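Local coordinates for N-terminus Plasma serine protease inhibitor (Homo sapiens, PDB 3DY0), which inhibits serine proteases in body fluids in a heparin-dependent way, offering a reactive centre loop whose cleavage locks the protease in a stable, inactive complex, at residues Gln77-Leu82 against Leu91-Ala96; Leu101-Gln106 against Asn158-Met163; Cys216-Val221 against Lys256-Arg261; Lys180-Gln185 against Val319-Thr324. One frame throughout, in Å; residues are numbered along the deposited sequence. Where two conformers were deposited one is given.

Interaction 1: residues Gln77-Leu82 against Leu91-Ala96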
loop_
_atom_site.group_PDB
_atom_site.type_symbol
_atom_site.label_atom_id
_atom_site.label_comp_id
_atom_site.label_asym_id
_atom_site.label_seq_id
_atom_site.Cartn_x
_atom_site.Cartn_y
_atom_site.Cartn_z
ATOM N N GLN A 77 -5.130 17.037 -4.438
ATOM C CA GLN A 77 -3.982 17.864 -4.082
ATOM C C GLN A 77 -2.704 17.027 -4.108
ATOM O O GLN A 77 -1.666 17.474 -4.590
ATOM C CB GLN A 77 -4.181 18.465 -2.687
ATOM C CG GLN A 77 -3.046 19.366 -2.222
ATOM C CD GLN A 77 -3.227 19.827 -0.787
ATOM O OE1 GLN A 77 -4.278 20.351 -0.422
ATOM N NE2 GLN A 77 -2.200 19.632 0.033
ATOM N N LEU A 78 -2.790 15.808 -3.588
ATOM C CA LEU A 78 -1.647 14.906 -3.549
ATOM C C LEU A 78 -1.149 14.595 -4.957
ATOM O O LEU A 78 0.049 14.652 -5.228
ATOM C CB LEU A 78 -2.030 13.608 -2.834
ATOM C CG LEU A 78 -0.979 12.493 -2.818
ATOM C CD1 LEU A 78 0.296 12.983 -2.141
ATOM C CD2 LEU A 78 -1.542 11.284 -2.085
ATOM N N LEU A 79 -2.074 14.257 -5.849
ATOM C CA LEU A 79 -1.720 13.942 -7.226
ATOM C C LEU A 79 -1.105 15.142 -7.938
ATOM O O LEU A 79 -0.135 14.994 -8.681
ATOM C CB LEU A 79 -2.952 13.444 -7.983
ATOM C CG LEU A 79 -3.447 12.065 -7.528
ATOM C CD1 LEU A 79 -4.817 11.775 -8.125
ATOM C CD2 LEU A 79 -2.440 10.996 -7.950
ATOM N N GLN A 80 -1.666 16.324 -7.706
ATOM C CA GLN A 80 -1.151 17.536 -8.330
ATOM C C GLN A 80 0.235 17.869 -7.789
ATOM O O GLN A 80 1.111 18.310 -8.533
ATOM C CB GLN A 80 -2.108 18.708 -8.085
ATOM C CG GLN A 80 -3.450 18.555 -8.785
ATOM C CD GLN A 80 -4.394 19.711 -8.512
ATOM O OE1 GLN A 80 -5.516 19.743 -9.017
ATOM N NE2 GLN A 80 -3.943 20.666 -7.709
ATOM N N GLU A 81 0.429 17.650 -6.492
ATOM C CA GLU A 81 1.713 17.920 -5.858
ATOM C C GLU A 81 2.790 17.021 -6.450
ATOM O O GLU A 81 3.928 17.446 -6.637
ATOM C CB GLU A 81 1.626 17.698 -4.346
ATOM C CG GLU A 81 0.980 18.850 -3.589
ATOM C CD GLU A 81 0.862 18.577 -2.100
ATOM O OE1 GLU A 81 0.508 19.511 -1.349
ATOM O OE2 GLU A 81 1.117 17.428 -1.682
ATOM N N LEU A 82 2.426 15.779 -6.756
ATOM C CA LEU A 82 3.381 14.839 -7.323
ATOM C C LEU A 82 3.701 15.137 -8.783
ATOM O O LEU A 82 4.549 14.476 -9.381
ATOM C CB LEU A 82 2.866 13.404 -7.172
ATOM C CG LEU A 82 2.796 12.934 -5.717
ATOM C CD1 LEU A 82 2.196 11.543 -5.643
ATOM C CD2 LEU A 82 4.199 12.942 -5.118
ATOM N N LEU A 91 8.812 9.553 -6.644
ATOM C CA LEU A 91 7.517 9.090 -6.169
ATOM C C LEU A 91 6.461 9.405 -7.211
ATOM O O LEU A 91 6.176 10.572 -7.490
ATOM C CB LEU A 91 7.140 9.753 -4.841
ATOM C CG LEU A 91 5.740 9.372 -4.342
ATOM C CD1 LEU A 91 5.615 7.849 -4.248
ATOM C CD2 LEU A 91 5.484 10.015 -2.987
ATOM N N SER A 92 5.888 8.353 -7.789
ATOM C CA SER A 92 4.856 8.495 -8.806
ATOM C C SER A 92 3.576 7.813 -8.336
ATOM O O SER A 92 3.625 6.740 -7.737
ATOM C CB SER A 92 5.328 7.863 -10.119
ATOM O OG SER A 92 4.340 7.976 -11.127
ATOM N N LEU A 93 2.437 8.441 -8.608
ATOM C CA LEU A 93 1.141 7.894 -8.216
ATOM C C LEU A 93 0.163 8.241 -9.335
ATOM O O LEU A 93 0.064 9.401 -9.732
ATOM C CB LEU A 93 0.690 8.540 -6.905
ATOM C CG LEU A 93 -0.601 8.064 -6.236
ATOM C CD1 LEU A 93 -0.465 6.614 -5.807
ATOM C CD2 LEU A 93 -0.889 8.955 -5.027
ATOM N N GLY A 94 -0.557 7.247 -9.848
ATOM C CA GLY A 94 -1.485 7.527 -10.931
ATOM C C GLY A 94 -2.677 6.599 -11.027
ATOM O O GLY A 94 -2.721 5.546 -10.386
ATOM N N ASN A 95 -3.636 6.992 -11.860
ATOM C CA ASN A 95 -4.872 6.241 -12.046
ATOM C C ASN A 95 -5.263 6.122 -13.512
ATOM O O ASN A 95 -4.952 6.999 -14.320
ATOM C CB ASN A 95 -5.983 6.945 -11.278
ATOM C CG ASN A 95 -5.624 7.147 -9.829
ATOM O OD1 ASN A 95 -5.441 6.178 -9.099
ATOM N ND2 ASN A 95 -5.501 8.404 -9.406
ATOM N N ALA A 96 -5.957 5.039 -13.842
ATOM C CA ALA A 96 -6.389 4.812 -15.215
ATOM C C ALA A 96 -7.637 3.949 -15.257
ATOM O O ALA A 96 -7.854 3.099 -14.394
ATOM C CB ALA A 96 -5.272 4.140 -16.008
HETATM O O HOH W 1 5.401 11.913 -9.896
#

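Interaction 2: residues Leu101-Gln106 against Asn158-Met163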
loop_
_atom_site.group_PDB
_atom_site.type_symbol
_atom_site.label_atom_id
_atom_site.label_comp_id
_atom_site.label_asym_id
_atom_site.label_seq_id
_atom_site.Cartn_x
_atom_site.Cartn_y
_atom_site.Cartn_z
ATOM N N LEU A 101 -15.743 -0.995 -25.149
ATOM C CA LEU A 101 -16.586 -0.103 -25.942
ATOM C C LEU A 101 -18.080 -0.332 -25.732
ATOM O O LEU A 101 -18.890 0.565 -25.969
ATOM C CB LEU A 101 -16.256 -0.246 -27.432
ATOM N N VAL A 102 -18.447 -1.531 -25.290
ATOM C CA VAL A 102 -19.852 -1.848 -25.061
ATOM C C VAL A 102 -20.357 -1.115 -23.826
ATOM O O VAL A 102 -21.530 -0.746 -23.743
ATOM C CB VAL A 102 -20.065 -3.367 -24.857
ATOM C CG1 VAL A 102 -19.373 -3.832 -23.579
ATOM C CG2 VAL A 102 -21.549 -3.680 -24.801
ATOM N N VAL A 103 -19.456 -0.901 -22.874
ATOM C CA VAL A 103 -19.789 -0.228 -21.628
ATOM C C VAL A 103 -20.049 1.258 -21.815
ATOM O O VAL A 103 -19.319 1.947 -22.529
ATOM C CB VAL A 103 -18.660 -0.396 -20.589
ATOM C CG1 VAL A 103 -19.088 0.189 -19.254
ATOM C CG2 VAL A 103 -18.312 -1.861 -20.442
ATOM N N ASP A 104 -21.096 1.744 -21.158
ATOM C CA ASP A 104 -21.481 3.145 -21.229
ATOM C C ASP A 104 -21.348 3.770 -19.841
ATOM O O ASP A 104 -22.239 3.632 -19.002
ATOM C CB ASP A 104 -22.929 3.253 -21.719
ATOM C CG ASP A 104 -23.371 4.684 -21.940
ATOM O OD1 ASP A 104 -24.543 4.887 -22.324
ATOM O OD2 ASP A 104 -22.551 5.603 -21.734
ATOM N N LEU A 105 -20.232 4.452 -19.597
ATOM C CA LEU A 105 -20.001 5.083 -18.302
ATOM C C LEU A 105 -20.718 6.415 -18.161
ATOM O O LEU A 105 -20.892 7.142 -19.138
ATOM C CB LEU A 105 -18.502 5.293 -18.075
ATOM C CG LEU A 105 -17.630 4.035 -18.065
ATOM C CD1 LEU A 105 -16.193 4.416 -17.749
ATOM C CD2 LEU A 105 -18.159 3.052 -17.037
ATOM N N GLN A 106 -21.137 6.729 -16.937
ATOM C CA GLN A 106 -21.821 7.988 -16.659
ATOM C C GLN A 106 -20.864 9.147 -16.918
ATOM O O GLN A 106 -19.695 9.097 -16.519
ATOM C CB GLN A 106 -22.287 8.034 -15.201
ATOM C CG GLN A 106 -23.423 7.085 -14.859
ATOM C CD GLN A 106 -24.756 7.534 -15.429
ATOM O OE1 GLN A 106 -24.953 7.556 -16.643
ATOM N NE2 GLN A 106 -25.679 7.904 -14.549
ATOM N N ASN A 158 -15.606 -11.720 -18.370
ATOM C CA ASN A 158 -16.904 -11.077 -18.227
ATOM C C ASN A 158 -16.629 -9.654 -17.747
ATOM O O ASN A 158 -17.545 -8.913 -17.391
ATOM C CB ASN A 158 -17.756 -11.817 -17.195
ATOM N N ALA A 159 -15.351 -9.290 -17.734
ATOM C CA ALA A 159 -14.932 -7.961 -17.305
ATOM C C ALA A 159 -15.350 -6.899 -18.319
ATOM O O ALA A 159 -15.279 -7.115 -19.532
ATOM C CB ALA A 159 -13.418 -7.933 -17.104
ATOM N N VAL A 160 -15.786 -5.749 -17.815
ATOM C CA VAL A 160 -16.217 -4.657 -18.678
ATOM C C VAL A 160 -15.416 -3.389 -18.404
ATOM O O VAL A 160 -15.258 -2.539 -19.280
ATOM C CB VAL A 160 -17.720 -4.362 -18.487
ATOM C CG1 VAL A 160 -18.534 -5.589 -18.862
ATOM C CG2 VAL A 160 -18.001 -3.958 -17.049
ATOM N N VAL A 161 -14.910 -3.271 -17.180
ATOM C CA VAL A 161 -14.119 -2.117 -16.781
ATOM C C VAL A 161 -13.110 -2.535 -15.724
ATOM O O VAL A 161 -13.418 -3.343 -14.853
ATOM C CB VAL A 161 -14.988 -1.001 -16.134
ATOM C CG1 VAL A 161 -14.105 0.183 -15.740
ATOM C CG2 VAL A 161 -16.091 -0.557 -17.090
ATOM N N ILE A 162 -11.902 -1.998 -15.818
ATOM C CA ILE A 162 -10.888 -2.259 -14.807
ATOM C C ILE A 162 -10.275 -0.914 -14.467
ATOM O O ILE A 162 -9.766 -0.206 -15.340
ATOM C CB ILE A 162 -9.781 -3.230 -15.287
ATOM C CG1 ILE A 162 -10.388 -4.616 -15.531
ATOM C CG2 ILE A 162 -8.679 -3.323 -14.218
ATOM C CD1 ILE A 162 -9.370 -5.698 -15.877
ATOM N N MET A 163 -10.360 -0.554 -13.190
ATOM C CA MET A 163 -9.818 0.707 -12.705
ATOM C C MET A 163 -8.484 0.393 -12.063
ATOM O O MET A 163 -8.396 -0.486 -11.206
ATOM C CB MET A 163 -10.774 1.322 -11.684
ATOM C CG MET A 163 -10.289 2.628 -11.090
ATOM S SD MET A 163 -11.587 3.377 -10.096
ATOM C CE MET A 163 -11.698 2.188 -8.756
#

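Interaction 3: residues Cys216-Val221 against Lys256-Arg261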
loop_
_atom_site.group_PDB
_atom_site.type_symbol
_atom_site.label_atom_id
_atom_site.label_comp_id
_atom_site.label_asym_id
_atom_site.label_seq_id
_atom_site.Cartn_x
_atom_site.Cartn_y
_atom_site.Cartn_z
ATOM N N CYS A 216 8.230 -2.170 22.087
ATOM C CA CYS A 216 8.965 -2.263 20.833
ATOM C C CYS A 216 9.936 -1.104 20.711
ATOM O O CYS A 216 9.789 -0.079 21.380
ATOM C CB CYS A 216 7.994 -2.244 19.643
ATOM S SG CYS A 216 6.967 -0.752 19.489
ATOM N N ARG A 217 10.945 -1.288 19.869
ATOM C CA ARG A 217 11.925 -0.249 19.604
ATOM C C ARG A 217 11.582 0.268 18.218
ATOM O O ARG A 217 11.277 -0.510 17.313
ATOM C CB ARG A 217 13.346 -0.810 19.615
ATOM C CG ARG A 217 13.854 -1.182 21.001
ATOM C CD ARG A 217 15.333 -1.516 20.936
ATOM N NE ARG A 217 15.920 -1.771 22.248
ATOM C CZ ARG A 217 15.888 -2.940 22.876
ATOM N NH1 ARG A 217 16.457 -3.066 24.069
ATOM N NH2 ARG A 217 15.292 -3.984 22.313
ATOM N N VAL A 218 11.623 1.582 18.059
ATOM C CA VAL A 218 11.290 2.206 16.790
ATOM C C VAL A 218 12.485 3.001 16.300
ATOM O O VAL A 218 13.030 3.824 17.035
ATOM C CB VAL A 218 10.087 3.172 16.953
ATOM C CG1 VAL A 218 9.748 3.821 15.617
ATOM C CG2 VAL A 218 8.881 2.418 17.509
ATOM N N VAL A 219 12.907 2.757 15.063
ATOM C CA VAL A 219 14.035 3.495 14.514
ATOM C C VAL A 219 13.668 4.100 13.166
ATOM O O VAL A 219 13.077 3.441 12.310
ATOM C CB VAL A 219 15.288 2.594 14.356
ATOM C CG1 VAL A 219 15.071 1.566 13.260
ATOM C CG2 VAL A 219 16.513 3.456 14.062
ATOM N N GLY A 220 14.007 5.371 12.996
ATOM C CA GLY A 220 13.714 6.060 11.759
ATOM C C GLY A 220 14.992 6.118 10.952
ATOM O O GLY A 220 16.055 6.424 11.495
ATOM N N VAL A 221 14.899 5.798 9.666
ATOM C CA VAL A 221 16.054 5.834 8.773
ATOM C C VAL A 221 15.626 6.696 7.592
ATOM O O VAL A 221 14.813 6.283 6.766
ATOM C CB VAL A 221 16.434 4.424 8.279
ATOM C CG1 VAL A 221 17.737 4.485 7.481
ATOM C CG2 VAL A 221 16.579 3.481 9.460
ATOM N N LYS A 256 6.524 11.883 16.391
ATOM C CA LYS A 256 6.744 13.114 17.148
ATOM C C LYS A 256 7.586 12.934 18.409
ATOM O O LYS A 256 8.191 13.895 18.895
ATOM C CB LYS A 256 5.399 13.767 17.504
ATOM C CG LYS A 256 4.632 13.120 18.650
ATOM C CD LYS A 256 3.181 13.598 18.667
ATOM C CE LYS A 256 2.438 13.122 19.907
ATOM N NZ LYS A 256 2.821 13.906 21.121
ATOM N N MET A 257 7.645 11.712 18.932
ATOM C CA MET A 257 8.410 11.455 20.151
ATOM C C MET A 257 9.847 10.986 19.922
ATOM O O MET A 257 10.623 10.839 20.874
ATOM C CB MET A 257 7.658 10.458 21.037
ATOM C CG MET A 257 6.397 11.056 21.655
ATOM S SD MET A 257 5.576 9.970 22.830
ATOM C CE MET A 257 6.836 9.774 24.043
ATOM N N PHE A 258 10.192 10.762 18.657
ATOM C CA PHE A 258 11.537 10.339 18.250
ATOM C C PHE A 258 12.627 11.223 18.857
ATOM O O PHE A 258 12.491 12.443 18.877
ATOM C CB PHE A 258 11.663 10.440 16.724
ATOM C CG PHE A 258 11.452 9.144 15.994
ATOM C CD1 PHE A 258 11.030 9.150 14.667
ATOM C CD2 PHE A 258 11.723 7.925 16.604
ATOM C CE1 PHE A 258 10.879 7.963 13.958
ATOM C CE2 PHE A 258 11.577 6.728 15.904
ATOM C CZ PHE A 258 11.155 6.749 14.577
ATOM N N LYS A 259 13.709 10.607 19.335
ATOM C CA LYS A 259 14.848 11.346 19.890
ATOM C C LYS A 259 16.123 10.830 19.214
ATOM O O LYS A 259 16.186 9.674 18.810
ATOM C CB LYS A 259 14.963 11.141 21.404
ATOM C CG LYS A 259 13.748 11.596 22.215
ATOM C CD LYS A 259 13.483 13.090 22.076
ATOM C CE LYS A 259 12.311 13.513 22.965
ATOM N NZ LYS A 259 11.918 14.933 22.746
ATOM N N LYS A 260 17.137 11.680 19.091
ATOM C CA LYS A 260 18.385 11.267 18.454
ATOM C C LYS A 260 19.258 10.438 19.383
ATOM O O LYS A 260 19.469 10.796 20.543
ATOM C CB LYS A 260 19.157 12.495 17.974
ATOM C CG LYS A 260 18.428 13.278 16.903
ATOM C CD LYS A 260 19.152 14.567 16.567
ATOM C CE LYS A 260 18.362 15.378 15.557
ATOM N NZ LYS A 260 18.992 16.697 15.289
ATOM N N ARG A 261 19.770 9.325 18.863
ATOM C CA ARG A 261 20.621 8.431 19.632
ATOM C C ARG A 261 21.625 7.716 18.736
ATOM O O ARG A 261 21.334 7.425 17.577
ATOM C CB ARG A 261 19.765 7.388 20.351
ATOM C CG ARG A 261 20.571 6.375 21.131
ATOM C CD ARG A 261 19.674 5.445 21.918
ATOM N NE ARG A 261 18.796 6.177 22.825
ATOM C CZ ARG A 261 18.126 5.616 23.827
ATOM N NH1 ARG A 261 18.235 4.313 24.049
ATOM N NH2 ARG A 261 17.347 6.354 24.605
#

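Interaction 4: residues Lys180-Gln185 against Val319-Thr324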
loop_
_atom_site.group_PDB
_atom_site.type_symbol
_atom_site.label_atom_id
_atom_site.label_comp_id
_atom_site.label_asym_id
_atom_site.label_seq_id
_atom_site.Cartn_x
_atom_site.Cartn_y
_atom_site.Cartn_z
ATOM N N LYS A 180 30.840 -3.174 2.678
ATOM C CA LYS A 180 31.840 -3.927 3.425
ATOM C C LYS A 180 31.333 -4.242 4.829
ATOM O O LYS A 180 31.944 -5.019 5.561
ATOM C CB LYS A 180 33.146 -3.130 3.514
ATOM N N GLY A 181 30.211 -3.632 5.198
ATOM C CA GLY A 181 29.648 -3.863 6.514
ATOM C C GLY A 181 28.524 -4.882 6.502
ATOM O O GLY A 181 27.875 -5.109 7.521
ATOM N N THR A 182 28.285 -5.500 5.351
ATOM C CA THR A 182 27.223 -6.492 5.246
ATOM C C THR A 182 27.791 -7.899 5.388
ATOM O O THR A 182 28.697 -8.291 4.651
ATOM C CB THR A 182 26.489 -6.371 3.903
ATOM O OG1 THR A 182 25.982 -5.038 3.761
ATOM C CG2 THR A 182 25.332 -7.358 3.835
ATOM N N GLN A 183 27.257 -8.649 6.345
ATOM C CA GLN A 183 27.713 -10.009 6.597
ATOM C C GLN A 183 26.524 -10.926 6.853
ATOM O O GLN A 183 25.473 -10.477 7.304
ATOM C CB GLN A 183 28.643 -10.030 7.813
ATOM C CG GLN A 183 29.908 -9.195 7.658
ATOM C CD GLN A 183 30.864 -9.755 6.620
ATOM O OE1 GLN A 183 31.334 -10.887 6.736
ATOM N NE2 GLN A 183 31.161 -8.959 5.597
ATOM N N GLU A 184 26.691 -12.211 6.557
ATOM C CA GLU A 184 25.622 -13.178 6.773
ATOM C C GLU A 184 25.385 -13.393 8.261
ATOM O O GLU A 184 26.327 -13.589 9.035
ATOM C CB GLU A 184 25.968 -14.519 6.115
ATOM C CG GLU A 184 26.060 -14.468 4.599
ATOM C CD GLU A 184 24.728 -14.167 3.942
ATOM O OE1 GLU A 184 24.654 -13.193 3.166
ATOM O OE2 GLU A 184 23.752 -14.910 4.197
ATOM N N GLN A 185 24.118 -13.361 8.657
ATOM C CA GLN A 185 23.748 -13.557 10.050
ATOM C C GLN A 185 22.452 -14.352 10.136
ATOM O O GLN A 185 21.724 -14.479 9.151
ATOM C CB GLN A 185 23.575 -12.204 10.747
ATOM C CG GLN A 185 24.833 -11.336 10.754
ATOM C CD GLN A 185 25.953 -11.910 11.608
ATOM O OE1 GLN A 185 27.050 -11.353 11.666
ATOM N NE2 GLN A 185 25.680 -13.024 12.280
ATOM N N VAL A 319 15.001 -3.611 -0.227
ATOM C CA VAL A 319 15.780 -2.788 0.690
ATOM C C VAL A 319 17.216 -3.278 0.644
ATOM O O VAL A 319 17.476 -4.461 0.861
ATOM C CB VAL A 319 15.272 -2.920 2.145
ATOM C CG1 VAL A 319 16.293 -2.324 3.117
ATOM C CG2 VAL A 319 13.926 -2.219 2.286
ATOM N N ASP A 320 18.145 -2.379 0.338
ATOM C CA ASP A 320 19.549 -2.760 0.311
ATOM C C ASP A 320 20.441 -1.651 0.852
ATOM O O ASP A 320 19.956 -0.693 1.450
ATOM C CB ASP A 320 19.991 -3.189 -1.096
ATOM C CG ASP A 320 19.773 -2.120 -2.150
ATOM O OD1 ASP A 320 19.668 -0.924 -1.804
ATOM O OD2 ASP A 320 19.727 -2.490 -3.346
ATOM N N GLU A 321 21.747 -1.782 0.652
ATOM C CA GLU A 321 22.674 -0.793 1.176
ATOM C C GLU A 321 22.520 0.616 0.620
ATOM O O GLU A 321 22.788 1.590 1.319
ATOM C CB GLU A 321 24.120 -1.269 0.968
ATOM C CG GLU A 321 24.482 -2.524 1.748
ATOM C CD GLU A 321 24.203 -3.811 0.986
ATOM O OE1 GLU A 321 23.457 -3.774 -0.016
ATOM O OE2 GLU A 321 24.733 -4.865 1.401
ATOM N N SER A 322 22.075 0.730 -0.627
ATOM C CA SER A 322 21.923 2.038 -1.256
ATOM C C SER A 322 20.600 2.740 -0.965
ATOM O O SER A 322 20.552 3.968 -0.903
ATOM C CB SER A 322 22.101 1.919 -2.772
ATOM O OG SER A 322 21.011 1.233 -3.358
ATOM N N GLY A 323 19.527 1.977 -0.795
ATOM C CA GLY A 323 18.248 2.606 -0.528
ATOM C C GLY A 323 17.081 1.649 -0.580
ATOM O O GLY A 323 17.181 0.511 -0.130
ATOM N N THR A 324 15.976 2.121 -1.148
ATOM C CA THR A 324 14.756 1.330 -1.245
ATOM C C THR A 324 13.977 1.590 -2.527
ATOM O O THR A 324 13.916 2.715 -3.011
ATOM C CB THR A 324 13.806 1.652 -0.053
ATOM O OG1 THR A 324 14.429 1.267 1.176
ATOM C CG2 THR A 324 12.464 0.926 -0.202
#

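Interaction 1: residues Gln77-Leu82 against Leu91-Ala96
Leu82, just past the end of helix 65-81, spreads its two methyl groups over two residues of strand 90-99, lying obliquely to both. CD1 of Leu82 meets CB of Leu93 at 3.6 Å, while CD2 of Leu82 meets CD2 of Leu91 at 3.8 Å, so the branched end bridges two side chains that point the same way from the strand. CG of Leu93 is anti to the backbone N (chi1 -176°), which brings CD2 to the helix, where it touches CD2 of Leu78 at 3.8 Å. Leu78 and Leu79 each cross Leu93 at about a right angle. CD2 of Leu79 sits 3.9 Å from CG of Leu93 and 3.5 Å from the carbonyl O of Leu93, and its CD1 rests on ND2 of Asn95. That last touch is a van der Waals contact only; the polar atoms of the amide bond to Asn165 and to the carbonyl of Tyr117. No direct hydrogen bond joins the segments. One water links them where the helix ends, donating to O of Leu82 at 2.7 Å and to O of Leu91 at 2.9 Å. The short axes of helix and strand run 8.8 Å apart with their directions at 125°. Leu79, Leu93 and Asn95 also pack on Met38 of helix 33-45, and the strand pairs with 159-172 and 120-123 within the large central sheet of the serpin fold.

Interaction 2: residues Leu101-Gln106 against Asn158-Met163
Val103 meets Val160 and Val161 through branched aliphatic groups alone; no ring, amide or carboxylate side chain takes part, so there are no faces or edges to stack, and the nearest flat group is the peptide carbonyl of Val160. CG2 of Val103 comes obliquely at O of Val160, 3.3 Å away, tilted out of the peptide plane. The same methyl lies 3.2 Å from CB of Val160, tighter than ordinary van der Waals contact, and is flanked by both methyls of that residue, CG1 at 4.1 Å and CG2 at 4.0 Å. The other branch of Val103, CG1, stands anti to its backbone N (chi1 -174°) and reaches CG2 of Val161 at 3.8 Å. Two neighbouring residues of one strand can both face the loop because the chain bulges here: Val160 and Val161 lie opposite a single residue, Phe334 of strand 323-335, in a classic beta bulge. Strand 323-335 lies between strands 159-172 and 307-319, as expected for the reactive centre loop of a cleaved serpin inserted into its main sheet, and the bulge falls near the far end of that insert. Farther along the loop, CD2 of Leu105 approaches CG2 of Val161 obliquely and more loosely, at 4.2 Å. Leu105 also packs on Thr99, Val110 and Ile300. Gln106 then occupies the N-cap position of helix 107-117.

Interaction 3: residues Cys216-Val221 against Lys256-Arg261
Phe258, at the junction where helix 248-257 gives way to strand 259-277, lays the far end of its ring against Val218 and Gly220 of strand 216-222. It is the first residue to leave helical backbone angles, and its chi1 of -98°, away from a staggered value, swings the ring across to the strand. CG1 of Val218 is shared by two ring carbons, standing 3.4 Å from both CZ and CE2 of Phe258, and the two side chains cross at about a right angle. The carbonyl of Val218 joins them: its O is 3.4 Å from CE2 of Phe258, and its C lies at the ring edge, in the ring plane. Beyond it, CZ of Phe258 comes within 3.5 Å of the backbone N of Gly220, and CE1 of Phe258 within 4.1 Å of CA of Gly220. With no side chain at Gly220, the ring can come close to the backbone, approaching it obliquely. No hydrogen bond crosses the contact. Nearby, the Phe258 ring meets that of His207, their planes about 30° apart, and touches Leu230 of strand 228-234, while Val218 packs on Ile232 and on Trp254 of the helix. A bound sulfated glucosamine lies about 11 Å from the side chain of Val218. Phe258 thus packs the end of helix 248-257, whose Lys249 and Lys253 line a glycan pocket, against a beta-sheet of the serpin body.

Interaction 4: residues Lys180-Gln185 against Val319-Thr324
Thr182 and Glu321 keep their CA atoms 8.4 Å apart, too far for backbone pairing, and the side chains reach across from opposite directions. OG1 of Thr182 donates a hydrogen bond to OE2 of Glu321 at 2.7 Å, using the anti lone pair, the one turned away from the other carboxylate oxygen. The Glu321 chain bends at chi2 (90°) to present that oxygen, and CB of Thr182 closes in beside it at 3.4 Å. A long, weak ion pair with Lys269 NZ involves the same OE2 and would probably favour its negative charge. Beside Glu321 the turn is tied by Asp320: OD1 accepts from OG of Ser322 at 3.0 Å and, nearly along its C-O axis, from N of Gly323 at 3.1 Å, an Asx motif. OD2 of Asp320 forms a salt bridge with Arg325. This tight turn lies just ahead of what is probably the proximal hinge of the inserted reactive centre loop. It connects the antiparallel strands 307-319 and 323-335 as a hairpin, closed by the backbone bond from N of Asp320 to O of Gly323. Glu321 packs on Phe177, His179 and Met200, and the Thr182 segment leads into strand 183-188, which pairs with 194-211.

Interactions 1 and 2 both reach neighbouring strands of the main sheet and touch each other, Ala96 O lying 4.1 Å from Met163 CG. Their side-chain contacts are largely aliphatic, but one seats a helix end on the sheet and adds a water bridge between carbonyls, whereas the other seats a loop. Interaction 3 is a buried aromatic contact, its centre about 48 Å from that of interaction 2 and on the opposite side of the chain centre; interactions 1, 2 and 4 are partly buried. Interaction 4 differs in resting on a single hydroxyl-to-carboxylate hydrogen bond. It includes the start of strand 323-335, whereas interaction 2 only borders the far end of that strand through strand 159-172.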